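Local coordinates for N-glycosylase/DNA lyase (Methanocaldococcus jannaschii, PDB 3KNT), which belongs to the DNA glycosylase family of the helix-hairpin-helix superfamily, an all-helical fold, and is bound to DNA here, at residues N34-K39 against I62-L67; I56-E61 against L81-Y86. The protein carries 1 engineered substitution. One frame throughout, in Å; residues are numbered along the deposited sequence.

Contact 1 (N34-K39 against I62-L67)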
loop_
_atom_site.group_PDB
_atom_site.type_symbol
_atom_site.label_atom_id
_atom_site.label_comp_id
_atom_site.label_asym_id
_atom_site.label_seq_id
_atom_site.Cartn_x
_atom_site.Cartn_y
_atom_site.Cartn_z
ATOM N N ASN A 34 -38.909 18.910 14.642
ATOM C CA ASN A 34 -37.914 18.271 15.490
ATOM C C ASN A 34 -38.001 16.756 15.389
ATOM O O ASN A 34 -36.991 16.074 15.242
ATOM C CB ASN A 34 -38.113 18.694 16.946
ATOM C CG ASN A 34 -38.250 20.192 17.105
ATOM O OD1 ASN A 34 -37.399 20.956 16.654
ATOM N ND2 ASN A 34 -39.325 20.620 17.755
ATOM N N GLU A 35 -39.223 16.242 15.470
ATOM C CA GLU A 35 -39.463 14.807 15.422
ATOM C C GLU A 35 -38.818 14.155 14.199
ATOM O O GLU A 35 -38.177 13.111 14.314
ATOM C CB GLU A 35 -40.967 14.516 15.467
ATOM C CG GLU A 35 -41.609 14.751 16.834
ATOM C CD GLU A 35 -41.474 16.183 17.321
ATOM O OE1 GLU A 35 -41.604 17.111 16.494
ATOM O OE2 GLU A 35 -41.245 16.381 18.533
ATOM N N GLU A 36 -38.983 14.773 13.033
ATOM C CA GLU A 36 -38.397 14.249 11.801
ATOM C C GLU A 36 -36.872 14.251 11.868
ATOM O O GLU A 36 -36.217 13.324 11.387
ATOM C CB GLU A 36 -38.879 15.051 10.589
ATOM C CG GLU A 36 -40.370 14.929 10.318
ATOM C CD GLU A 36 -40.777 13.528 9.901
ATOM O OE1 GLU A 36 -39.953 12.831 9.270
ATOM O OE2 GLU A 36 -41.921 13.125 10.200
ATOM N N TRP A 37 -36.314 15.298 12.467
ATOM C CA TRP A 37 -34.874 15.391 12.676
ATOM C C TRP A 37 -34.408 14.344 13.680
ATOM O O TRP A 37 -33.382 13.692 13.481
ATOM C CB TRP A 37 -34.501 16.786 13.174
ATOM C CG TRP A 37 -34.493 17.822 12.101
ATOM C CD1 TRP A 37 -35.463 18.046 11.168
ATOM C CD2 TRP A 37 -33.470 18.793 11.856
ATOM N NE1 TRP A 37 -35.103 19.089 10.351
ATOM C CE2 TRP A 37 -33.884 19.566 10.754
ATOM C CE3 TRP A 37 -32.242 19.081 12.460
ATOM C CZ2 TRP A 37 -33.113 20.609 10.243
ATOM C CZ3 TRP A 37 -31.480 20.116 11.951
ATOM C CH2 TRP A 37 -31.918 20.867 10.854
ATOM N N PHE A 38 -35.166 14.194 14.760
ATOM C CA PHE A 38 -34.867 13.187 15.768
ATOM C C PHE A 38 -34.895 11.798 15.140
ATOM O O PHE A 38 -34.034 10.966 15.420
ATOM C CB PHE A 38 -35.854 13.278 16.938
ATOM C CG PHE A 38 -35.567 12.313 18.055
ATOM C CD1 PHE A 38 -34.516 12.535 18.931
ATOM C CD2 PHE A 38 -36.353 11.186 18.235
ATOM C CE1 PHE A 38 -34.252 11.649 19.961
ATOM C CE2 PHE A 38 -36.094 10.298 19.262
ATOM C CZ PHE A 38 -35.042 10.529 20.125
ATOM N N LYS A 39 -35.879 11.552 14.279
ATOM C CA LYS A 39 -35.971 10.274 13.581
ATOM C C LYS A 39 -34.691 10.008 12.799
ATOM O O LYS A 39 -34.245 8.866 12.689
ATOM C CB LYS A 39 -37.184 10.252 12.649
ATOM C CG LYS A 39 -38.517 10.261 13.375
ATOM C CD LYS A 39 -39.643 10.727 12.467
ATOM C CE LYS A 39 -39.853 9.776 11.300
ATOM N NZ LYS A 39 -40.994 10.205 10.443
ATOM N N ILE A 62 -40.482 1.276 11.784
ATOM C CA ILE A 62 -40.719 1.809 13.121
ATOM C C ILE A 62 -41.236 3.246 13.064
ATOM O O ILE A 62 -41.993 3.678 13.934
ATOM C CB ILE A 62 -39.446 1.738 13.994
ATOM C CG1 ILE A 62 -39.064 0.280 14.259
ATOM C CG2 ILE A 62 -39.650 2.477 15.306
ATOM C CD1 ILE A 62 -37.852 0.116 15.153
ATOM N N GLY A 63 -40.828 3.979 12.032
ATOM C CA GLY A 63 -41.299 5.338 11.823
ATOM C C GLY A 63 -41.145 6.228 13.043
ATOM O O GLY A 63 -40.065 6.322 13.620
ATOM N N ASP A 64 -42.235 6.880 13.436
ATOM C CA ASP A 64 -42.218 7.784 14.583
ATOM C C ASP A 64 -42.257 7.020 15.907
ATOM O O ASP A 64 -42.709 7.548 16.923
ATOM C CB ASP A 64 -43.395 8.762 14.510
ATOM C CG ASP A 64 -43.331 9.662 13.291
ATOM O OD1 ASP A 64 -42.530 10.621 13.294
ATOM O OD2 ASP A 64 -44.094 9.420 12.332
ATOM N N GLY A 65 -41.778 5.781 15.890
ATOM C CA GLY A 65 -41.782 4.943 17.076
ATOM C C GLY A 65 -40.651 5.253 18.037
ATOM O O GLY A 65 -40.710 4.893 19.213
ATOM N N PHE A 66 -39.617 5.920 17.536
ATOM C CA PHE A 66 -38.465 6.284 18.357
ATOM C C PHE A 66 -38.830 7.317 19.420
ATOM O O PHE A 66 -37.988 7.703 20.232
ATOM C CB PHE A 66 -37.327 6.834 17.490
ATOM C CG PHE A 66 -36.739 5.829 16.537
ATOM C CD1 PHE A 66 -36.709 6.083 15.174
ATOM C CD2 PHE A 66 -36.212 4.636 17.002
ATOM C CE1 PHE A 66 -36.165 5.165 14.294
ATOM C CE2 PHE A 66 -35.667 3.713 16.125
ATOM C CZ PHE A 66 -35.644 3.979 14.770
ATOM N N LEU A 67 -40.081 7.765 19.413
ATOM C CA LEU A 67 -40.512 8.839 20.304
ATOM C C LEU A 67 -41.537 8.401 21.350
ATOM O O LEU A 67 -41.619 8.991 22.426
ATOM C CB LEU A 67 -41.067 10.010 19.489
ATOM C CG LEU A 67 -40.032 10.919 18.825
ATOM C CD1 LEU A 67 -40.627 11.626 17.618
ATOM C CD2 LEU A 67 -39.473 11.922 19.826
#

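Contact 2 (I56-E61 against L81-Y86). With nucleotides of chain F.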
loop_
_atom_site.group_PDB
_atom_site.type_symbol
_atom_site.label_atom_id
_atom_site.label_comp_id
_atom_site.label_asym_id
_atom_site.label_seq_id
_atom_site.Cartn_x
_atom_site.Cartn_y
_atom_site.Cartn_z
ATOM N N ILE A 56 -32.312 1.827 7.260
ATOM C CA ILE A 56 -33.280 2.567 6.461
ATOM C C ILE A 56 -34.677 1.961 6.553
ATOM O O ILE A 56 -35.672 2.683 6.612
ATOM C CB ILE A 56 -32.851 2.654 4.989
ATOM C CG1 ILE A 56 -31.616 3.546 4.856
ATOM C CG2 ILE A 56 -33.986 3.190 4.134
ATOM C CD1 ILE A 56 -31.134 3.717 3.436
ATOM N N ARG A 57 -34.752 0.634 6.571
ATOM C CA ARG A 57 -36.043 -0.027 6.695
ATOM C C ARG A 57 -36.511 0.003 8.147
ATOM O O ARG A 57 -37.690 0.222 8.420
ATOM C CB ARG A 57 -35.983 -1.467 6.180
ATOM C CG ARG A 57 -35.448 -2.458 7.188
ATOM C CD ARG A 57 -35.758 -3.885 6.790
ATOM N NE ARG A 57 -35.347 -4.811 7.836
ATOM C CZ ARG A 57 -34.097 -5.225 8.011
ATOM N NH1 ARG A 57 -33.136 -4.799 7.202
ATOM N NH2 ARG A 57 -33.807 -6.067 8.992
ATOM N N ILE A 58 -35.581 -0.206 9.075
ATOM C CA ILE A 58 -35.901 -0.189 10.498
ATOM C C ILE A 58 -36.515 1.146 10.900
ATOM O O ILE A 58 -37.392 1.204 11.761
ATOM C CB ILE A 58 -34.657 -0.467 11.362
ATOM C CG1 ILE A 58 -34.104 -1.861 11.059
ATOM C CG2 ILE A 58 -34.991 -0.338 12.838
ATOM C CD1 ILE A 58 -32.894 -2.233 11.883
ATOM N N GLN A 59 -36.051 2.218 10.269
ATOM C CA GLN A 59 -36.592 3.541 10.528
ATOM C C GLN A 59 -37.926 3.724 9.811
ATOM O O GLN A 59 -38.769 4.510 10.241
ATOM C CB GLN A 59 -35.607 4.616 10.076
ATOM C CG GLN A 59 -36.081 6.030 10.340
ATOM C CD GLN A 59 -35.196 7.067 9.688
ATOM O OE1 GLN A 59 -34.443 6.764 8.764
ATOM N NE2 GLN A 59 -35.283 8.303 10.165
ATOM N N LYS A 60 -38.108 2.991 8.719
ATOM C CA LYS A 60 -39.326 3.089 7.923
ATOM C C LYS A 60 -40.450 2.258 8.537
ATOM O O LYS A 60 -41.610 2.671 8.539
ATOM C CB LYS A 60 -39.057 2.642 6.484
ATOM C CG LYS A 60 -40.130 3.049 5.489
ATOM C CD LYS A 60 -39.698 2.738 4.064
ATOM C CE LYS A 60 -38.365 3.395 3.739
ATOM N NZ LYS A 60 -37.884 3.044 2.374
ATOM N N GLU A 61 -40.093 1.089 9.061
ATOM C CA GLU A 61 -41.058 0.196 9.690
ATOM C C GLU A 61 -41.450 0.703 11.074
ATOM O O GLU A 61 -42.602 0.573 11.491
ATOM C CB GLU A 61 -40.481 -1.218 9.801
ATOM C CG GLU A 61 -39.917 -1.767 8.499
ATOM C CD GLU A 61 -40.992 -2.087 7.481
ATOM O OE1 GLU A 61 -42.153 -2.308 7.887
ATOM O OE2 GLU A 61 -40.675 -2.125 6.274
ATOM N N LEU A 81 -36.996 -6.772 14.250
ATOM C CA LEU A 81 -36.576 -6.216 12.966
ATOM C C LEU A 81 -35.121 -6.559 12.655
ATOM O O LEU A 81 -34.571 -6.119 11.648
ATOM C CB LEU A 81 -36.799 -4.703 12.921
ATOM C CG LEU A 81 -38.224 -4.259 12.578
ATOM C CD1 LEU A 81 -38.344 -2.742 12.603
ATOM C CD2 LEU A 81 -38.640 -4.807 11.221
ATOM N N GLY A 82 -34.506 -7.342 13.535
ATOM C CA GLY A 82 -33.181 -7.884 13.293
ATOM C C GLY A 82 -32.047 -6.875 13.295
ATOM O O GLY A 82 -31.334 -6.737 12.302
ATOM N N HIS A 83 -31.873 -6.174 14.410
ATOM C CA HIS A 83 -30.736 -5.278 14.566
ATOM C C HIS A 83 -29.644 -5.984 15.361
ATOM O O HIS A 83 -29.937 -6.771 16.260
ATOM C CB HIS A 83 -31.152 -3.986 15.265
ATOM C CG HIS A 83 -30.110 -2.910 15.212
ATOM N ND1 HIS A 83 -28.984 -2.922 16.009
ATOM C CD2 HIS A 83 -30.023 -1.791 14.456
ATOM C CE1 HIS A 83 -28.249 -1.857 15.745
ATOM N NE2 HIS A 83 -28.856 -1.152 14.809
ATOM N N ARG A 84 -28.388 -5.708 15.025
ATOM C CA ARG A 84 -27.266 -6.354 15.696
ATOM C C ARG A 84 -27.327 -6.165 17.207
ATOM O O ARG A 84 -27.281 -7.135 17.963
ATOM C CB ARG A 84 -25.935 -5.829 15.159
ATOM C CG ARG A 84 -25.588 -6.324 13.766
ATOM C CD ARG A 84 -24.205 -5.857 13.346
ATOM N NE ARG A 84 -23.159 -6.392 14.213
ATOM C CZ ARG A 84 -21.860 -6.177 14.036
ATOM N NH1 ARG A 84 -21.442 -5.434 13.020
ATOM N NH2 ARG A 84 -20.977 -6.705 14.874
ATOM N N PHE A 85 -27.435 -4.912 17.640
ATOM C CA PHE A 85 -27.447 -4.588 19.060
ATOM C C PHE A 85 -28.788 -3.987 19.469
ATOM O O PHE A 85 -28.927 -2.768 19.572
ATOM C CB PHE A 85 -26.322 -3.605 19.381
ATOM C CG PHE A 85 -25.060 -3.854 18.605
ATOM C CD1 PHE A 85 -24.814 -3.179 17.423
ATOM C CD2 PHE A 85 -24.123 -4.765 19.056
ATOM C CE1 PHE A 85 -23.657 -3.404 16.707
ATOM C CE2 PHE A 85 -22.962 -4.997 18.345
ATOM C CZ PHE A 85 -22.728 -4.315 17.168
ATOM N N TYR A 86 -29.769 -4.850 19.712
ATOM C CA TYR A 86 -31.132 -4.405 19.981
ATOM C C TYR A 86 -31.310 -3.773 21.362
ATOM O O TYR A 86 -32.274 -3.042 21.594
ATOM C CB TYR A 86 -32.124 -5.557 19.784
ATOM C CG TYR A 86 -31.716 -6.853 20.452
ATOM C CD1 TYR A 86 -30.966 -7.805 19.771
ATOM C CD2 TYR A 86 -32.087 -7.128 21.761
ATOM C CE1 TYR A 86 -30.592 -8.991 20.379
ATOM C CE2 TYR A 86 -31.719 -8.311 22.377
ATOM C CZ TYR A 86 -30.973 -9.239 21.682
ATOM O OH TYR A 86 -30.607 -10.415 22.291
ATOM P P DC F 9 -26.558 -5.674 23.108
ATOM O OP1 DC F 9 -27.480 -4.536 22.911
ATOM O OP2 DC F 9 -26.671 -6.525 24.314
ATOM O "O5'" DC F 9 -26.668 -6.592 21.807
ATOM C "C5'" DC F 9 -26.229 -7.939 21.835
ATOM C "C4'" DC F 9 -26.083 -8.436 20.409
ATOM O "O4'" DC F 9 -24.802 -8.040 19.869
ATOM C "C3'" DC F 9 -26.115 -9.945 20.241
ATOM O "O3'" DC F 9 -27.470 -10.318 20.015
ATOM C "C2'" DC F 9 -25.217 -10.196 19.025
ATOM C "C1'" DC F 9 -24.558 -8.844 18.737
ATOM N N1 DC F 9 -23.082 -8.890 18.494
ATOM C C2 DC F 9 -22.561 -8.498 17.250
ATOM O O2 DC F 9 -23.333 -8.119 16.358
ATOM N N3 DC F 9 -21.217 -8.544 17.053
ATOM C C4 DC F 9 -20.410 -8.956 18.033
ATOM N N4 DC F 9 -19.095 -8.985 17.794
ATOM C C5 DC F 9 -20.922 -9.357 19.303
ATOM C C6 DC F 9 -22.247 -9.307 19.487
ATOM P P DC F 8 -21.371 -7.909 26.488
ATOM O OP1 DC F 8 -22.238 -7.825 27.684
ATOM O OP2 DC F 8 -20.914 -9.228 25.996
ATOM O "O5'" DC F 8 -22.102 -7.123 25.301
ATOM C "C5'" DC F 8 -22.546 -5.790 25.524
ATOM C "C4'" DC F 8 -22.971 -5.117 24.230
ATOM O "O4'" DC F 8 -21.819 -4.824 23.396
ATOM C "C3'" DC F 8 -23.938 -5.914 23.353
ATOM O "O3'" DC F 8 -25.064 -5.102 23.037
ATOM C "C2'" DC F 8 -23.112 -6.208 22.103
ATOM C "C1'" DC F 8 -22.251 -4.952 22.060
ATOM N N1 DC F 8 -21.081 -5.011 21.135
ATOM C C2 DC F 8 -20.675 -3.846 20.474
ATOM O O2 DC F 8 -21.289 -2.790 20.675
ATOM N N3 DC F 8 -19.613 -3.904 19.630
ATOM C C4 DC F 8 -18.975 -5.059 19.438
ATOM N N4 DC F 8 -17.936 -5.068 18.599
ATOM C C5 DC F 8 -19.377 -6.258 20.100
ATOM C C6 DC F 8 -20.425 -6.189 20.929
ATOM P P DT F 10 -27.866 -11.817 19.631
ATOM O OP1 DT F 10 -29.237 -12.074 20.127
ATOM O OP2 DT F 10 -26.751 -12.701 20.041
ATOM O "O5'" DT F 10 -27.921 -11.742 18.034
ATOM C "C5'" DT F 10 -28.608 -10.664 17.411
ATOM C "C4'" DT F 10 -28.380 -10.661 15.907
ATOM O "O4'" DT F 10 -27.032 -10.223 15.611
ATOM C "C3'" DT F 10 -28.533 -12.018 15.218
ATOM O "O3'" DT F 10 -29.751 -12.053 14.479
ATOM C "C2'" DT F 10 -27.308 -12.131 14.309
ATOM C "C1'" DT F 10 -26.712 -10.730 14.339
ATOM N N1 DT F 10 -25.234 -10.689 14.173
ATOM C C2 DT F 10 -24.706 -10.067 13.064
ATOM O O2 DT F 10 -25.392 -9.543 12.204
ATOM N N3 DT F 10 -23.336 -10.080 12.999
ATOM C C4 DT F 10 -22.464 -10.641 13.913
ATOM O O4 DT F 10 -21.246 -10.601 13.766
ATOM C C5 DT F 10 -23.085 -11.276 15.048
ATOM C C7 DT F 10 -22.237 -11.920 16.106
ATOM C C6 DT F 10 -24.421 -11.271 15.125
#

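Contact 1 (N34-K39 against I62-L67)
K39, near the start of helix 34-47, meets D64, in the loop after helix 52-62, through a salt bridge in which NZ lies 3.3 Å from D64 OD1. NZ also binds both carboxylate oxygens of E36, with E36 OE1 and OE2 each 3.1 Å from K39 NZ. All three bonds are weak as hydrogen bonds, so the ammonium group is probably held mainly by charge, between two carboxylates whose planes are 84° apart. A bend of the lysine chain at chi3 (64°) brings NZ between these carboxylates, and the chain crosses the aspartate obliquely, its methylenes CD and CE close to D64 OD1. E36 OE2 and D64 OD1 are 4.0 Å from each other, a like-charge approach that the shared lysine probably offsets.

In this all-helical glycosylase fold, the joint lies where helix 52-62 ends. There G63 takes a positive phi as the chain leaves the helix, with a weak bond from G65 N to I62 O, and the loop then passes K39 and F38. F66 O is satisfied by R97 NE, and the F38 ring also brings its edge to this oxygen, in the ring plane, with CE2 3.4 Å from F66 O.

Beside this polar part, L67 slides past F38 in the opposite direction, its CD2 3.6 Å from F38 CD2. The other branch, CD1, touches E35 CG (3.4 Å) where the two side chains cross at about a right angle. Farther round the helix, the indole of W37 turns to helix 102-108, its NE1 donating to F29 O.

Contact 2 (I56-E61 against L81-Y86)
R57 reaches from helix 52-62 to the carbonyl of L81, its NH2 2.8 Å from L81 O in a weak bond with an N-H...O angle of 125°. L81 itself lays CD1 against E61 CB (3.8 Å) and past the CG2 branch of I58. I58 points its CD1 at the edge of the H83 imidazole, 3.9 Å from H83 CD2 and in the ring plane.

L81 and G82 close helix 71-80 in a Schellman motif, G82 taking the positive phi, and the following loop reaches the bound DNA of this helix-hairpin-helix glycosylase. H83 is fixed on both nitrogens: ND1 accepts from F85 N, nearly in the ring plane, and NE2 is bonded to L46 O.

R84 carries the loop to the base of DC9 of chain F. Its CB packs on a face of the F85 ring, and CG touches O2 of DT10 of chain F at 3.6 Å. CD passes close to O2 of DC9 of chain F, and beyond it the chain bends at chi3 (63°), turning the guanidinium edge-on to that base. NE then donates to O2 of DC9 of chain F at 2.8 Å and 160°, while NH2 donates to N3 of DC9 of chain F at 2.9 Å. R84 thus takes the O2 and N3 acceptors of this cytosine, consistent with an estranged base. F85 CZ lies over one guanidinium face, offset toward its rim, and Y86 OH donates to OP1 of DT10 of chain F.

How the contacts relate
The two contacts lie on the same side of the chain's centre, their own centres about 13 Å apart, and their segments alternate along the sequence: 34-39, 56-61, 62-67, 81-86. Helix 52-62 connects them, since 56-61 belongs to contact 2 and the helix end and following loop to contact 1. They also touch directly, with Q59 NE2 2.8 Å from K39 O and I62 CG1 3.5 Å from L81 CD1. Helix 71-80 links the two loops. Contact 1 packs helix 34-47 on the loop after helix 52-62, its nearest atom about 13 Å from the nucleic acid, whereas contact 2 joins helix 52-62 to the DNA-binding loop that follows helix 71-80.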